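Local atomic coordinates of Lmo0181 protein (Listeria monocytogenes serovar 1/2a, PDB entry 5F7V), a protein that binds the cyclic glucan cycloalternan and, as a membrane-attached lipoprotein, probably hands it to an ABC transporter for uptake. Residues Asp266-Phe280 and Pro339-Val353. Residues are numbered along the deposited sequence; the frame is centred on the assembly and turned at random. Where two conformers were deposited one is given.
With GLC (alpha-D-glucopyranose), chain B.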
# COMPACT_ATOMS: atom_id res chain seq x y z
N ASP A 266 -2.33 -14.47 13.10
CA ASP A 266 -1.40 -14.92 12.07
C ASP A 266 -1.88 -14.37 10.73
O ASP A 266 -2.81 -13.56 10.67
CB ASP A 266 -1.24 -16.45 12.11
CG ASP A 266 0.10 -16.98 11.59
OD1 ASP A 266 0.88 -16.24 10.94
OD2 ASP A 266 0.34 -18.19 11.88
N VAL A 267 -1.18 -14.73 9.67
CA VAL A 267 -1.46 -14.19 8.34
C VAL A 267 -1.48 -15.26 7.29
O VAL A 267 -0.88 -16.34 7.46
CB VAL A 267 -0.45 -13.10 7.94
CG1 VAL A 267 -0.43 -11.96 8.94
CG2 VAL A 267 0.94 -13.66 7.73
N GLN A 268 -2.16 -15.00 6.19
CA GLN A 268 -2.27 -15.91 5.05
C GLN A 268 -2.33 -15.15 3.74
O GLN A 268 -2.74 -14.01 3.69
CB GLN A 268 -3.51 -16.81 5.21
CG GLN A 268 -3.63 -17.96 4.21
CD GLN A 268 -2.40 -18.82 4.21
OE1 GLN A 268 -1.48 -18.61 3.43
NE2 GLN A 268 -2.38 -19.82 5.10
N VAL A 269 -1.87 -15.81 2.68
CA VAL A 269 -2.10 -15.30 1.31
C VAL A 269 -3.56 -15.09 1.06
O VAL A 269 -4.36 -15.95 1.41
CB VAL A 269 -1.53 -16.28 0.28
CG1 VAL A 269 -1.70 -15.73 -1.15
CG2 VAL A 269 -0.07 -16.62 0.53
N GLU A 270 -3.93 -13.94 0.49
CA GLU A 270 -5.36 -13.69 0.23
C GLU A 270 -5.96 -14.66 -0.78
O GLU A 270 -5.30 -15.03 -1.77
CB GLU A 270 -5.55 -12.28 -0.26
CG GLU A 270 -5.16 -11.22 0.76
CD GLU A 270 -5.60 -9.88 0.20
OE1 GLU A 270 -4.90 -9.33 -0.66
OE2 GLU A 270 -6.65 -9.33 0.61
N ALA A 271 -7.22 -15.00 -0.55
CA ALA A 271 -7.97 -15.85 -1.49
C ALA A 271 -8.38 -15.12 -2.76
O ALA A 271 -8.77 -13.96 -2.71
CB ALA A 271 -9.20 -16.39 -0.78
N GLY A 272 -8.35 -15.79 -3.89
CA GLY A 272 -8.91 -15.29 -5.14
C GLY A 272 -10.12 -16.08 -5.54
O GLY A 272 -10.69 -16.83 -4.76
N ASN A 273 -10.50 -15.92 -6.79
CA ASN A 273 -11.64 -16.64 -7.35
C ASN A 273 -11.21 -17.40 -8.57
O ASN A 273 -10.86 -18.58 -8.42
CB ASN A 273 -12.86 -15.74 -7.57
CG ASN A 273 -14.14 -16.56 -7.65
OD1 ASN A 273 -14.29 -17.55 -6.93
ND2 ASN A 273 -15.04 -16.18 -8.50
N THR A 274 -11.21 -16.79 -9.74
CA THR A 274 -10.65 -17.50 -10.89
C THR A 274 -9.13 -17.59 -10.83
O THR A 274 -8.52 -18.45 -11.50
CB THR A 274 -11.05 -16.81 -12.19
OG1 THR A 274 -10.50 -15.49 -12.23
CG2 THR A 274 -12.58 -16.81 -12.38
N GLN A 275 -8.51 -16.68 -10.09
CA GLN A 275 -7.05 -16.73 -9.92
C GLN A 275 -6.68 -15.94 -8.71
O GLN A 275 -7.46 -15.15 -8.19
CB GLN A 275 -6.32 -16.18 -11.14
CG GLN A 275 -6.75 -14.76 -11.54
CD GLN A 275 -6.30 -14.34 -12.93
OE1 GLN A 275 -6.00 -15.18 -13.81
NE2 GLN A 275 -6.27 -13.07 -13.16
N LYS A 276 -5.47 -16.21 -8.22
CA LYS A 276 -4.90 -15.42 -7.17
C LYS A 276 -4.43 -14.08 -7.71
O LYS A 276 -3.97 -14.00 -8.87
CB LYS A 276 -3.72 -16.18 -6.55
CG LYS A 276 -4.14 -17.55 -6.04
CD LYS A 276 -3.02 -18.37 -5.45
CE LYS A 276 -3.47 -19.74 -4.99
NZ LYS A 276 -2.35 -20.63 -4.61
N ALA A 277 -4.56 -13.05 -6.89
CA ALA A 277 -4.00 -11.74 -7.23
C ALA A 277 -3.75 -11.00 -5.94
O ALA A 277 -4.65 -10.91 -5.08
CB ALA A 277 -4.93 -10.96 -8.14
N THR A 278 -2.53 -10.49 -5.82
CA THR A 278 -2.11 -9.83 -4.59
C THR A 278 -1.54 -8.46 -4.93
O THR A 278 -1.07 -8.16 -6.04
CB THR A 278 -1.06 -10.67 -3.89
OG1 THR A 278 0.02 -10.88 -4.80
CG2 THR A 278 -1.70 -12.00 -3.44
N HIS A 279 -1.65 -7.59 -3.95
CA HIS A 279 -1.11 -6.23 -4.08
C HIS A 279 0.41 -6.24 -4.06
O HIS A 279 1.06 -7.05 -3.43
CB HIS A 279 -1.60 -5.37 -2.92
CG HIS A 279 -2.91 -4.71 -3.20
ND1 HIS A 279 -3.95 -4.71 -2.30
CD2 HIS A 279 -3.32 -3.97 -4.25
CE1 HIS A 279 -4.94 -4.00 -2.78
NE2 HIS A 279 -4.58 -3.53 -3.96
N PHE A 280 0.99 -5.26 -4.73
CA PHE A 280 2.41 -4.88 -4.67
C PHE A 280 2.47 -3.37 -4.62
O PHE A 280 2.03 -2.69 -5.54
CB PHE A 280 3.18 -5.42 -5.87
CG PHE A 280 4.65 -5.12 -5.80
CD1 PHE A 280 5.50 -6.00 -5.13
CD2 PHE A 280 5.16 -3.94 -6.33
CE1 PHE A 280 6.86 -5.72 -5.06
CE2 PHE A 280 6.51 -3.66 -6.23
CZ PHE A 280 7.32 -4.55 -5.60
N PRO A 339 3.57 -11.99 13.02
CA PRO A 339 2.87 -13.27 12.89
C PRO A 339 3.90 -14.37 12.59
O PRO A 339 5.01 -14.09 12.11
CB PRO A 339 1.98 -13.03 11.67
CG PRO A 339 2.81 -12.14 10.76
CD PRO A 339 3.47 -11.21 11.76
N ASP A 340 3.53 -15.63 12.85
CA ASP A 340 4.41 -16.75 12.53
C ASP A 340 4.61 -16.97 11.05
O ASP A 340 5.73 -17.30 10.62
CB ASP A 340 3.87 -18.04 13.14
CG ASP A 340 4.03 -18.13 14.66
OD1 ASP A 340 4.99 -17.59 15.23
OD2 ASP A 340 3.19 -18.79 15.28
N ASN A 341 3.54 -16.81 10.26
CA ASN A 341 3.61 -17.22 8.85
C ASN A 341 4.14 -16.11 7.95
O ASN A 341 3.49 -15.69 7.01
CB ASN A 341 2.24 -17.68 8.40
CG ASN A 341 2.27 -18.34 7.04
OD1 ASN A 341 3.31 -18.87 6.63
ND2 ASN A 341 1.15 -18.31 6.33
N ARG A 342 5.35 -15.64 8.28
CA ARG A 342 6.04 -14.62 7.51
C ARG A 342 6.21 -15.04 6.05
O ARG A 342 6.19 -14.17 5.16
CB ARG A 342 7.40 -14.32 8.16
CG ARG A 342 7.39 -13.75 9.58
CD ARG A 342 6.78 -12.39 9.59
NE ARG A 342 6.72 -11.75 10.91
CZ ARG A 342 7.37 -10.64 11.27
NH1 ARG A 342 8.19 -10.05 10.42
NH2 ARG A 342 7.12 -10.11 12.46
N GLU A 343 6.32 -16.35 5.79
CA GLU A 343 6.46 -16.80 4.40
C GLU A 343 5.28 -16.40 3.54
O GLU A 343 5.48 -16.24 2.33
CB GLU A 343 6.78 -18.29 4.27
CG GLU A 343 8.18 -18.68 4.65
CD GLU A 343 9.33 -18.30 3.71
OE1 GLU A 343 9.16 -17.56 2.70
OE2 GLU A 343 10.45 -18.80 4.02
N ALA A 344 4.09 -16.20 4.10
CA ALA A 344 2.96 -15.76 3.29
C ALA A 344 3.25 -14.44 2.59
O ALA A 344 2.74 -14.20 1.49
CB ALA A 344 1.69 -15.60 4.12
N VAL A 345 4.04 -13.56 3.19
CA VAL A 345 4.37 -12.27 2.58
C VAL A 345 5.13 -12.51 1.28
O VAL A 345 4.84 -11.86 0.27
CB VAL A 345 5.20 -11.43 3.59
CG1 VAL A 345 5.66 -10.14 2.93
CG2 VAL A 345 4.45 -11.14 4.89
N PHE A 346 6.10 -13.40 1.32
CA PHE A 346 6.90 -13.68 0.12
C PHE A 346 6.16 -14.58 -0.85
O PHE A 346 6.28 -14.37 -2.06
CB PHE A 346 8.27 -14.25 0.56
CG PHE A 346 8.99 -13.28 1.42
CD1 PHE A 346 9.67 -12.22 0.87
CD2 PHE A 346 8.90 -13.40 2.79
CE1 PHE A 346 10.29 -11.30 1.71
CE2 PHE A 346 9.50 -12.48 3.64
CZ PHE A 346 10.21 -11.45 3.08
N GLU A 347 5.40 -15.55 -0.36
CA GLU A 347 4.61 -16.39 -1.28
C GLU A 347 3.66 -15.53 -2.10
O GLU A 347 3.44 -15.80 -3.29
CB GLU A 347 3.78 -17.39 -0.47
CG GLU A 347 4.61 -18.49 0.14
CD GLU A 347 3.91 -19.20 1.29
OE1 GLU A 347 2.77 -18.83 1.66
OE2 GLU A 347 4.54 -20.16 1.79
N SER A 348 3.12 -14.46 -1.51
CA SER A 348 2.17 -13.59 -2.20
C SER A 348 2.77 -12.92 -3.42
O SER A 348 2.03 -12.61 -4.35
CB SER A 348 1.62 -12.55 -1.22
OG SER A 348 0.85 -13.09 -0.17
N LEU A 349 4.09 -12.72 -3.47
CA LEU A 349 4.71 -12.01 -4.59
C LEU A 349 4.56 -12.73 -5.91
O LEU A 349 4.57 -12.08 -6.94
CB LEU A 349 6.17 -11.75 -4.28
CG LEU A 349 6.44 -10.85 -3.07
CD1 LEU A 349 7.91 -10.89 -2.73
CD2 LEU A 349 5.98 -9.43 -3.35
N GLN A 350 4.37 -14.04 -5.91
CA GLN A 350 4.12 -14.77 -7.14
C GLN A 350 2.89 -14.25 -7.91
O GLN A 350 2.83 -14.26 -9.13
CB GLN A 350 3.91 -16.26 -6.87
CG GLN A 350 3.77 -17.08 -8.15
CD GLN A 350 3.68 -18.60 -7.97
OE1 GLN A 350 3.10 -19.33 -8.78
NE2 GLN A 350 4.21 -19.08 -6.87
N TYR A 351 1.90 -13.78 -7.16
CA TYR A 351 0.59 -13.45 -7.73
C TYR A 351 0.38 -11.96 -7.82
O TYR A 351 -0.74 -11.53 -8.01
CB TYR A 351 -0.52 -14.09 -6.89
CG TYR A 351 -0.16 -15.47 -6.41
CD1 TYR A 351 0.02 -16.52 -7.31
CD2 TYR A 351 0.02 -15.72 -5.05
CE1 TYR A 351 0.35 -17.78 -6.85
CE2 TYR A 351 0.39 -16.99 -4.61
CZ TYR A 351 0.55 -18.01 -5.48
OH TYR A 351 0.91 -19.27 -5.05
N MET A 352 1.42 -11.17 -7.72
CA MET A 352 1.27 -9.72 -7.65
C MET A 352 0.63 -9.13 -8.89
O MET A 352 0.84 -9.60 -10.03
CB MET A 352 2.63 -9.06 -7.40
CG MET A 352 3.58 -9.12 -8.58
SD MET A 352 5.05 -8.06 -8.42
CE MET A 352 5.85 -9.07 -7.27
N VAL A 353 -0.11 -8.06 -8.67
CA VAL A 353 -0.60 -7.20 -9.73
C VAL A 353 -0.17 -5.77 -9.42
O VAL A 353 -0.45 -5.23 -8.36
CB VAL A 353 -2.11 -7.35 -9.99
CG1 VAL A 353 -2.34 -8.71 -10.62
CG2 VAL A 353 -2.95 -7.04 -8.74
C1 GLC B . -4.08 1.89 0.48
C2 GLC B . -4.87 2.05 1.77
C3 GLC B . -4.68 0.79 2.63
C4 GLC B . -5.10 -0.43 1.83
C5 GLC B . -4.44 -0.46 0.44
C6 GLC B . -5.02 -1.52 -0.50
O2 GLC B . -4.46 3.23 2.48
O3 GLC B . -5.51 0.96 3.78
O4 GLC B . -4.70 -1.63 2.51
O5 GLC B . -4.55 0.77 -0.27
O6 GLC B . -6.41 -1.27 -0.67
O HOH W 1 0.61 -19.04 14.45
O HOH W 2 1.10 -19.59 3.61
O HOH W 3 -1.71 -12.02 0.14
O HOH W 4 -2.58 -12.09 -10.28
O HOH W 5 -0.31 -19.79 -2.65
O HOH W 6 -0.43 -3.36 -6.50
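T278 joins M352 at a parallel beta bridge, where the short strand 352-353 is added to a strand of the large mixed sheet in this periplasmic-binding-protein fold. T278 N donates to Y351 O, and V353 N donates to T278 O at 2.8 Å. Threonine suits the place because both of its branches are used. With chi1 at 57°, OG1 sits between the backbone N and the carbonyl carbon and donates to S348 O at 2.7 Å, while CG2 packs against S348 CB and lies off the edge of the Y351 ring. Y351 N approaches S348 O from the opposite face of its plane, so this carbonyl has two donors. Beyond the bridge, F280 lies beside M352 in an oblique Met-aromatic contact; neighbouring H279 is hydrogen-bonded through NE2 to N180 O, and its CE1 lies 3.4 Å from glucose C6.

Further along, V267 packs CG1 on the ring of P339, V269 packs on A344 and S348, and A344, with only a methyl, lets the backbones come close. At the far end, D266 OD1 takes N341 N on its syn lone pair (2.8 Å) and V267 N on its anti side, well out of the carboxylate plane. N341, at the centre of an inverse gamma turn, donates ND2 to V267 O at 3.0 Å, with that oxygen close to its amide plane.

The solvent side is looser and wetter. One water links the carboxylates of D266 and D340, which would otherwise probably repel each other; D340 OD1 also bonds T337. Another accepts from N341 ND2 and lies within hydrogen-bonding distance of E347 and Q268. K276, whose ammonium forms a salt bridge with D150, runs extended along Y351, placing CD 3.6 Å from the ring centroid in a CH-pi contact, with Q350 CB over the opposite face.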